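Local coordinates for UPF0147 protein Ta0600 (Thermoplasma acidophilum DSM 1728, PDB 2QSB) that is of unknown function, a small single-chain four-helix bundle that belongs to the uncharacterised UPF0147 family, at residues 14-19 / 42-47. Residues are numbered along the deposited sequence; the frame is centred on the assembly and turned at random. Where two conformers were deposited one is given.
Sequences EVMYLL and KLSQEN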
loop_
_atom_site.group_PDB
_atom_site.type_symbol
_atom_site.label_atom_id
_atom_site.label_comp_id
_atom_site.label_asym_id
_atom_site.label_seq_id
_atom_site.Cartn_x
_atom_site.Cartn_y
_atom_site.Cartn_z
ATOM N N GLU A 14 5.981 6.714 -5.498
ATOM C CA GLU A 14 5.180 7.289 -4.427
ATOM C C GLU A 14 4.556 6.198 -3.562
ATOM O O GLU A 14 4.562 6.318 -2.331
ATOM C CB GLU A 14 4.085 8.182 -5.055
ATOM C CG GLU A 14 4.636 9.441 -5.715
ATOM C CD GLU A 14 3.707 10.099 -6.724
ATOM O OE1 GLU A 14 2.587 9.627 -7.035
ATOM O OE2 GLU A 14 4.141 11.138 -7.246
ATOM N N VAL A 15 4.057 5.129 -4.183
ATOM C CA VAL A 15 3.483 4.026 -3.411
ATOM C C VAL A 15 4.535 3.420 -2.483
ATOM O O VAL A 15 4.241 3.143 -1.321
ATOM C CB VAL A 15 2.860 2.974 -4.360
ATOM C CG1 VAL A 15 2.580 1.668 -3.633
ATOM C CG2 VAL A 15 1.592 3.539 -5.006
HETATM N N MSE A 16 5.752 3.200 -2.991
HETATM C CA MSE A 16 6.790 2.601 -2.137
HETATM C C MSE A 16 7.134 3.496 -0.969
HETATM O O MSE A 16 7.267 3.018 0.159
HETATM C CB MSE A 16 8.018 2.288 -2.985
HETATM C CG MSE A 16 7.846 1.099 -3.935
HETATM SE SE MSE A 16 7.561 -0.633 -3.037
HETATM C CE MSE A 16 9.219 -0.696 -2.123
ATOM N N TYR A 17 7.262 4.795 -1.225
ATOM C CA TYR A 17 7.578 5.738 -0.160
ATOM C C TYR A 17 6.440 5.780 0.869
ATOM O O TYR A 17 6.678 5.706 2.083
ATOM C CB TYR A 17 7.774 7.137 -0.764
ATOM C CG TYR A 17 7.798 8.213 0.283
ATOM C CD1 TYR A 17 8.872 8.351 1.161
ATOM C CD2 TYR A 17 6.708 9.049 0.439
ATOM C CE1 TYR A 17 8.863 9.337 2.148
ATOM C CE2 TYR A 17 6.697 10.024 1.408
ATOM C CZ TYR A 17 7.766 10.161 2.250
ATOM O OH TYR A 17 7.724 11.132 3.234
ATOM N N LEU A 18 5.193 5.861 0.392
ATOM C CA LEU A 18 4.072 5.957 1.313
ATOM C C LEU A 18 3.891 4.668 2.113
ATOM O O LEU A 18 3.536 4.727 3.300
ATOM C CB LEU A 18 2.784 6.305 0.558
ATOM C CG LEU A 18 2.743 7.713 -0.061
ATOM C CD1 LEU A 18 1.516 7.838 -0.952
ATOM C CD2 LEU A 18 2.747 8.813 1.010
ATOM N N LEU A 19 4.103 3.499 1.494
ATOM C CA LEU A 19 4.041 2.247 2.251
ATOM C C LEU A 19 5.148 2.174 3.257
ATOM O O LEU A 19 4.942 1.677 4.370
ATOM C CB LEU A 19 4.125 1.053 1.298
ATOM C CG LEU A 19 2.822 0.742 0.568
ATOM C CD1 LEU A 19 3.116 -0.262 -0.524
ATOM C CD2 LEU A 19 1.784 0.182 1.539
ATOM N N LYS A 42 5.813 -7.406 -1.411
ATOM C CA LYS A 42 5.119 -7.970 -2.549
ATOM C C LYS A 42 5.374 -7.138 -3.806
ATOM O O LYS A 42 5.621 -7.693 -4.880
ATOM C CB LYS A 42 3.615 -8.077 -2.233
ATOM C CG LYS A 42 2.777 -8.660 -3.349
ATOM C CD LYS A 42 3.232 -10.085 -3.703
ATOM C CE LYS A 42 2.130 -10.891 -4.279
ATOM N NZ LYS A 42 2.635 -12.268 -4.546
ATOM N N LEU A 43 5.286 -5.817 -3.676
ATOM C CA LEU A 43 5.551 -4.945 -4.824
ATOM C C LEU A 43 6.988 -5.070 -5.311
ATOM O O LEU A 43 7.272 -4.755 -6.462
ATOM C CB LEU A 43 5.280 -3.487 -4.450
ATOM C CG LEU A 43 3.804 -3.158 -4.299
ATOM C CD1 LEU A 43 3.654 -1.718 -3.907
ATOM C CD2 LEU A 43 3.013 -3.382 -5.572
ATOM N N SER A 44 7.882 -5.538 -4.435
ATOM C CA SER A 44 9.297 -5.703 -4.756
ATOM C C SER A 44 9.626 -7.087 -5.335
ATOM O O SER A 44 10.799 -7.385 -5.543
ATOM C CB SER A 44 10.122 -5.468 -3.493
ATOM O OG SER A 44 9.980 -4.120 -3.077
ATOM N N GLN A 45 8.606 -7.939 -5.517
ATOM C CA GLN A 45 8.786 -9.322 -6.018
ATOM C C GLN A 45 8.921 -9.220 -7.523
ATOM O O GLN A 45 7.961 -9.379 -8.279
ATOM C CB GLN A 45 7.639 -10.266 -5.627
ATOM C CG GLN A 45 7.551 -10.655 -4.138
ATOM C CD GLN A 45 8.716 -11.523 -3.584
ATOM O OE1 GLN A 45 8.892 -11.645 -2.356
ATOM N NE2 GLN A 45 9.500 -12.106 -4.470
ATOM N N GLU A 46 10.157 -8.933 -7.950
ATOM C CA GLU A 46 10.457 -8.510 -9.318
ATOM C C GLU A 46 10.314 -9.679 -10.331
ATOM O O GLU A 46 10.334 -9.450 -11.532
ATOM C CB GLU A 46 11.834 -7.753 -9.366
ATOM C CG GLU A 46 11.857 -6.355 -8.582
ATOM C CD GLU A 46 13.231 -5.614 -8.513
ATOM O OE1 GLU A 46 14.293 -6.234 -8.691
ATOM O OE2 GLU A 46 13.253 -4.386 -8.266
ATOM N N ASN A 47 10.100 -10.903 -9.827
ATOM C CA ASN A 47 9.880 -12.135 -10.618
ATOM C C ASN A 47 8.424 -12.363 -11.042
ATOM O O ASN A 47 8.122 -13.285 -11.803
ATOM C CB ASN A 47 10.322 -13.337 -9.783
ATOM C CG ASN A 47 9.630 -13.380 -8.419
ATOM O OD1 ASN A 47 9.845 -12.508 -7.570
ATOM N ND2 ASN A 47 8.780 -14.387 -8.215
#
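The hydroxyl OG of Ser44 faces the terminal methyl of Met16, with CE 3.6 Å from OG, and makes its hydrogen bond back to the carbonyl O of Lys40, one turn earlier, in helix 30-43. Serine suits this place because its short side chain can turn back to the helix backbone while its oxygen still borders an apolar neighbour. The contact joins helix 6-23 to the C-terminal end of helix 30-43, its antiparallel neighbour in the four-helix bundle, and no hydrogen bond links the two segments.

Leu43 takes part in every apolar pair between the segments. Its CD1 lies anti to CA (chi2 179°), which stretches that branch toward helix 6-23, where it meets residues from successive turns. Val15 CG1 comes within 3.6 Å of Leu43 CD1, and Leu19 CD1 approaches the same methyl to 3.7 Å; both side chains cross that of Leu43 at about a right angle. Branched aliphatic groups one turn apart thus receive a single leucine methyl. Leu43 also touches Val57 of helix 50-65, so it is shared between helices of the bundle.

Met16 uses its length differently. Folded at chi2 and chi3 (-64° and -62°), the unbranched chain swings its end toward helix 30-43 and runs past Leu43 in the opposite direction. The residue was built as selenomethionine, and its SE rests 3.9 Å from Leu43 CB, alongside the base of the leucine. Arg53 NH1 hydrogen-bonds Leu43 O, Gln45 centres an inverse gamma turn, and Gln45 N donates to Lys42 O at 3.1 Å.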